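Local atomic coordinates of chitin binding protein (Tectaria macrodonta, PDB entry 6IF7), a protein that is an insecticidal fern protein that binds copper and is possibly a lytic polysaccharide monooxygenase of the AA10 family acting on chitin. Residues T100-G105 / G143-T148; H1-M4 / I8-V11. One frame throughout, in Å; residues are numbered along the deposited sequence.

Contact 1. Residues T100-G105 / G143-T148; sequences TAAHLG and GSYQIT. With CU (copper (II) ion), chain C.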
loop_
_atom_site.group_PDB
_atom_site.type_symbol
_atom_site.label_atom_id
_atom_site.label_comp_id
_atom_site.label_asym_id
_atom_site.label_seq_id
_atom_site.Cartn_x
_atom_site.Cartn_y
_atom_site.Cartn_z
ATOM N N THR A 100 10.711 -9.603 -0.618
ATOM C CA THR A 100 11.545 -10.430 -1.504
ATOM C C THR A 100 13.043 -10.191 -1.213
ATOM O O THR A 100 13.859 -11.078 -1.405
ATOM C CB THR A 100 11.254 -10.144 -2.998
ATOM O OG1 THR A 100 11.527 -8.772 -3.288
ATOM C CG2 THR A 100 9.800 -10.419 -3.332
ATOM N N ALA A 101 13.380 -8.987 -0.767
ATOM C CA ALA A 101 14.711 -8.648 -0.258
ATOM C C ALA A 101 14.531 -7.698 0.919
ATOM O O ALA A 101 13.984 -6.599 0.751
ATOM C CB ALA A 101 15.545 -7.972 -1.350
ATOM N N ALA A 102 14.954 -8.135 2.101
ATOM C CA ALA A 102 14.861 -7.326 3.322
ATOM C C ALA A 102 15.815 -6.146 3.216
ATOM O O ALA A 102 16.805 -6.217 2.490
ATOM C CB ALA A 102 15.190 -8.164 4.544
ATOM N N HIS A 103 15.501 -5.057 3.917
ATOM C CA HIS A 103 16.381 -3.881 3.966
ATOM C C HIS A 103 16.377 -3.285 5.351
ATOM O O HIS A 103 15.450 -3.508 6.123
ATOM C CB HIS A 103 15.982 -2.769 2.975
ATOM C CG HIS A 103 16.092 -3.157 1.535
ATOM N ND1 HIS A 103 17.168 -3.848 1.028
ATOM C CD2 HIS A 103 15.256 -2.946 0.490
ATOM C CE1 HIS A 103 16.988 -4.055 -0.263
ATOM N NE2 HIS A 103 15.833 -3.518 -0.616
ATOM N N LEU A 104 17.423 -2.506 5.634
ATOM C CA LEU A 104 17.449 -1.610 6.775
ATOM C C LEU A 104 16.509 -0.468 6.443
ATOM O O LEU A 104 16.744 0.269 5.482
ATOM C CB LEU A 104 18.849 -1.061 7.026
ATOM C CG LEU A 104 19.886 -2.110 7.407
ATOM C CD1 LEU A 104 21.298 -1.542 7.245
ATOM C CD2 LEU A 104 19.622 -2.603 8.824
ATOM N N GLY A 105 15.444 -0.325 7.227
ATOM C CA GLY A 105 14.487 0.761 6.999
ATOM C C GLY A 105 13.365 0.778 8.018
ATOM O O GLY A 105 13.305 -0.060 8.913
ATOM N N GLY A 143 10.188 -14.676 5.469
ATOM C CA GLY A 143 10.132 -13.768 4.320
ATOM C C GLY A 143 9.241 -12.546 4.501
ATOM O O GLY A 143 9.232 -11.664 3.618
ATOM N N SER A 144 8.507 -12.468 5.620
ATOM C CA SER A 144 7.641 -11.316 5.900
ATOM C C SER A 144 7.972 -10.620 7.227
ATOM O O SER A 144 8.194 -11.263 8.263
ATOM C CB SER A 144 6.183 -11.728 5.926
ATOM O OG SER A 144 5.716 -11.914 4.625
ATOM N N TYR A 145 7.963 -9.287 7.174
ATOM C CA TYR A 145 8.018 -8.462 8.364
ATOM C C TYR A 145 6.674 -8.552 9.091
ATOM O O TYR A 145 5.632 -8.396 8.477
ATOM C CB TYR A 145 8.314 -7.013 8.000
ATOM C CG TYR A 145 9.717 -6.738 7.521
ATOM C CD1 TYR A 145 10.807 -6.800 8.401
ATOM C CD2 TYR A 145 9.960 -6.353 6.191
ATOM C CE1 TYR A 145 12.093 -6.499 7.970
ATOM C CE2 TYR A 145 11.243 -6.055 5.748
ATOM C CZ TYR A 145 12.302 -6.131 6.634
ATOM O OH TYR A 145 13.551 -5.830 6.165
ATOM N N GLN A 146 6.726 -8.855 10.384
ATOM C CA GLN A 146 5.568 -8.854 11.277
ATOM C C GLN A 146 5.555 -7.532 12.035
ATOM O O GLN A 146 6.540 -7.150 12.662
ATOM C CB GLN A 146 5.664 -10.011 12.288
ATOM C CG GLN A 146 5.901 -11.359 11.632
ATOM C CD GLN A 146 5.566 -12.531 12.511
ATOM O OE1 GLN A 146 5.647 -12.464 13.737
ATOM N NE2 GLN A 146 5.200 -13.632 11.886
ATOM N N ILE A 147 4.422 -6.848 11.988
ATOM C CA ILE A 147 4.276 -5.497 12.525
ATOM C C ILE A 147 3.043 -5.467 13.445
ATOM O O ILE A 147 1.976 -6.002 13.103
ATOM C CB ILE A 147 4.183 -4.478 11.346
ATOM C CG1 ILE A 147 5.552 -4.417 10.616
ATOM C CG2 ILE A 147 3.707 -3.096 11.805
ATOM C CD1 ILE A 147 5.531 -3.731 9.281
ATOM N N THR A 148 3.200 -4.812 14.592
ATOM C CA THR A 148 2.121 -4.673 15.580
ATOM C C THR A 148 1.750 -3.210 15.780
ATOM O O THR A 148 2.620 -2.323 15.862
ATOM C CB THR A 148 2.538 -5.259 16.937
ATOM O OG1 THR A 148 3.821 -4.726 17.302
ATOM C CG2 THR A 148 2.590 -6.783 16.865
HETATM CU CU CU C . 14.788 -3.927 -2.383
#

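Contact 2. Residues H1-M4 / I8-V11; sequences HGSM and ISRV. With CU (copper (II) ion), chain C.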
loop_
_atom_site.group_PDB
_atom_site.type_symbol
_atom_site.label_atom_id
_atom_site.label_comp_id
_atom_site.label_asym_id
_atom_site.label_seq_id
_atom_site.Cartn_x
_atom_site.Cartn_y
_atom_site.Cartn_z
ATOM N N HIS A 1 13.076 -4.698 -1.449
ATOM C CA HIS A 1 11.969 -5.071 -2.371
ATOM C C HIS A 1 10.848 -5.813 -1.637
ATOM O O HIS A 1 11.096 -6.684 -0.794
ATOM C CB HIS A 1 12.493 -5.871 -3.583
ATOM C CG HIS A 1 13.125 -5.014 -4.635
ATOM N ND1 HIS A 1 14.110 -4.086 -4.351
ATOM C CD2 HIS A 1 12.889 -4.917 -5.967
ATOM C CE1 HIS A 1 14.461 -3.468 -5.465
ATOM N NE2 HIS A 1 13.732 -3.952 -6.459
ATOM N N GLY A 2 9.611 -5.439 -1.967
ATOM C CA GLY A 2 8.426 -6.011 -1.325
ATOM C C GLY A 2 7.199 -5.145 -1.476
ATOM O O GLY A 2 7.196 -4.178 -2.221
ATOM N N SER A 3 6.163 -5.520 -0.749
ATOM C CA SER A 3 4.920 -4.771 -0.661
ATOM C C SER A 3 4.162 -5.333 0.566
ATOM O O SER A 3 4.642 -6.290 1.199
ATOM C CB SER A 3 4.077 -4.953 -1.932
ATOM O OG SER A 3 3.070 -3.953 -2.042
ATOM N N MET A 4 2.993 -4.756 0.871
ATOM C CA MET A 4 2.131 -5.246 1.944
ATOM C C MET A 4 1.481 -6.561 1.584
ATOM O O MET A 4 0.967 -6.758 0.466
ATOM C CB MET A 4 1.044 -4.235 2.347
ATOM C CG MET A 4 1.540 -3.149 3.280
ATOM S SD MET A 4 2.001 -3.751 4.942
ATOM C CE MET A 4 0.382 -3.962 5.659
ATOM N N ILE A 8 -3.254 -7.085 2.212
ATOM C CA ILE A 8 -2.518 -7.220 0.969
ATOM C C ILE A 8 -2.638 -5.966 0.088
ATOM O O ILE A 8 -3.721 -5.401 -0.053
ATOM C CB ILE A 8 -2.948 -8.524 0.220
ATOM C CG1 ILE A 8 -1.916 -8.846 -0.871
ATOM C CG2 ILE A 8 -4.389 -8.436 -0.298
ATOM C CD1 ILE A 8 -2.179 -10.089 -1.690
ATOM N N SER A 9 -1.521 -5.532 -0.493
ATOM C CA SER A 9 -1.514 -4.378 -1.391
ATOM C C SER A 9 -2.243 -4.671 -2.698
ATOM O O SER A 9 -2.403 -5.835 -3.085
ATOM C CB SER A 9 -0.087 -3.999 -1.721
ATOM O OG SER A 9 0.516 -5.023 -2.490
ATOM N N ARG A 10 -2.696 -3.617 -3.372
ATOM C CA ARG A 10 -3.316 -3.758 -4.712
ATOM C C ARG A 10 -2.390 -4.477 -5.688
ATOM O O ARG A 10 -2.815 -5.395 -6.403
ATOM C CB ARG A 10 -3.632 -2.389 -5.310
ATOM C CG ARG A 10 -4.767 -1.681 -4.634
ATOM C CD ARG A 10 -5.011 -0.315 -5.226
ATOM N NE ARG A 10 -6.136 0.301 -4.517
ATOM C CZ ARG A 10 -6.545 1.559 -4.683
ATOM N NH1 ARG A 10 -5.948 2.379 -5.558
ATOM N NH2 ARG A 10 -7.570 2.001 -3.969
ATOM N N VAL A 11 -1.123 -4.057 -5.692
ATOM C CA VAL A 11 -0.143 -4.574 -6.630
ATOM C C VAL A 11 0.141 -6.049 -6.421
ATOM O O VAL A 11 0.125 -6.798 -7.395
ATOM C CB VAL A 11 1.138 -3.695 -6.710
ATOM C CG1 VAL A 11 2.068 -3.864 -5.499
ATOM C CG2 VAL A 11 1.859 -3.917 -8.049
HETATM CU CU CU C . 14.788 -3.927 -2.383
#

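Contact 1. Residues T100-G105 / G143-T148
Tyr-145 carries the contact from the 143-148 side, its phenol OH reaching the methyl of Ala-102 and the backbone of His-103 in loop 100-105. The chain arrives there by way of Gly-143 and Ser-144, whose OG hydrogen-bonds Glu-5; backbone bonds of Gly-143 with Ala-99 and of Tyr-145 with Tyr-97 pair strand 144-147 antiparallel to strand 95-99. At Tyr-145 the CB points toward the loop, and CG anti to the carbonyl carbon (chi1 -71°) carries the hydroxyl to the His-103 amide. The amide N of His-103 donates to Tyr-145 OH at 3.1 Å, a bent bond with 145° at the hydrogen, and the carbonyl O of His-103 lies 3.0 Å from that same OH. The methyl CB of Ala-102 sits 3.3 Å from Tyr-145 OH and meets the ring's end obliquely. By gripping the backbone of a copper ligand, Tyr-145 probably acts as a second-shell residue of the histidine brace, the copper site of LPMOs: His-103 NE2 binds copper at 2.1 Å, while His-1 supplies the other two ligand atoms. The backbone O of Ala-101 stands over the centre of the His-103 imidazole, 3.8 Å above its plane. A phenylalanine in place of Tyr-145 would probably leave the His-103 amide without its acceptor and the loop freer to shift. Further along, Ile-147 turns to Phe-107 and Phe-109 of strand 105-111, and Phe-107 also meets the Tyr-145 ring edge-to-face.

Contact 2. Residues H1-M4 / I8-V11
Ser-9 OG is the polar atom gripped from several directions. Ser-3 OG lies 2.8 Å from Ser-9 OG, a hydroxyl-to-hydroxyl hydrogen bond with the direction of the proton left open. From the helix side, the backbone N of Tyr-12 donates to Ser-9 OG. Met-4 O, 3.5 Å from Ser-9 OG, is at most a weak further partner, and whether the Ser-9 proton goes to it is not settled. Ser-9 thus acts as the N-cap of helix 10-16: its hydroxyl, held between the backbone N and the carbonyl carbon (chi1 67°), curls back to cover an amide of the first turn.

Ser-9 makes a second grip through its backbone. Its N donates to Met-4 O at 2.9 Å, nearly straight at 166°. The CA of Ile-8 adds a CA-H...O contact to Met-4 O at 3.6 Å. Together these bonds fasten the start of the helix to the first strand, 2-6, at the edge of a four-stranded antiparallel sheet of the LPMO core, an immunoglobulin-like beta sandwich.

Val-11 reaches back from the first turn of the helix, its CG1 3.6 Å from Ser-3 OG, so apolar contact borders the buried hydroxyl pair. The Met-4 side chain takes another course: bent at both chi2 and chi3, its sulfur and methyl turn from segment 8-11, and it packs on Val-163 and Ser-178 of two other strands. Three residues up the chain from Met-4, His-1 binds copper through its amino N and its ND1, each 2.1 Å from the metal, while its NE2 hydrogen-bonds Glu-44.

The two contacts have centres about 12 Å apart and come in series along the chain: contact 2 closes at Val-11, long before contact 1 opens at Thr-100. They share the four-stranded antiparallel sheet, where strand 95-99 lies between 2-6 and 144-147; contact 2 ties the 2-6 edge to helix 10-16, and contact 1 ties 144-147 to the loop that follows 95-99. They meet at the copper. Ala-101 N lies 3.2 Å from His-1 O, a probable hydrogen bond, which joins the amino terminus to loop 100-105. The amino terminus and a loop about a hundred residues further on are thereby brought together in the histidine brace of a possible monooxygenase.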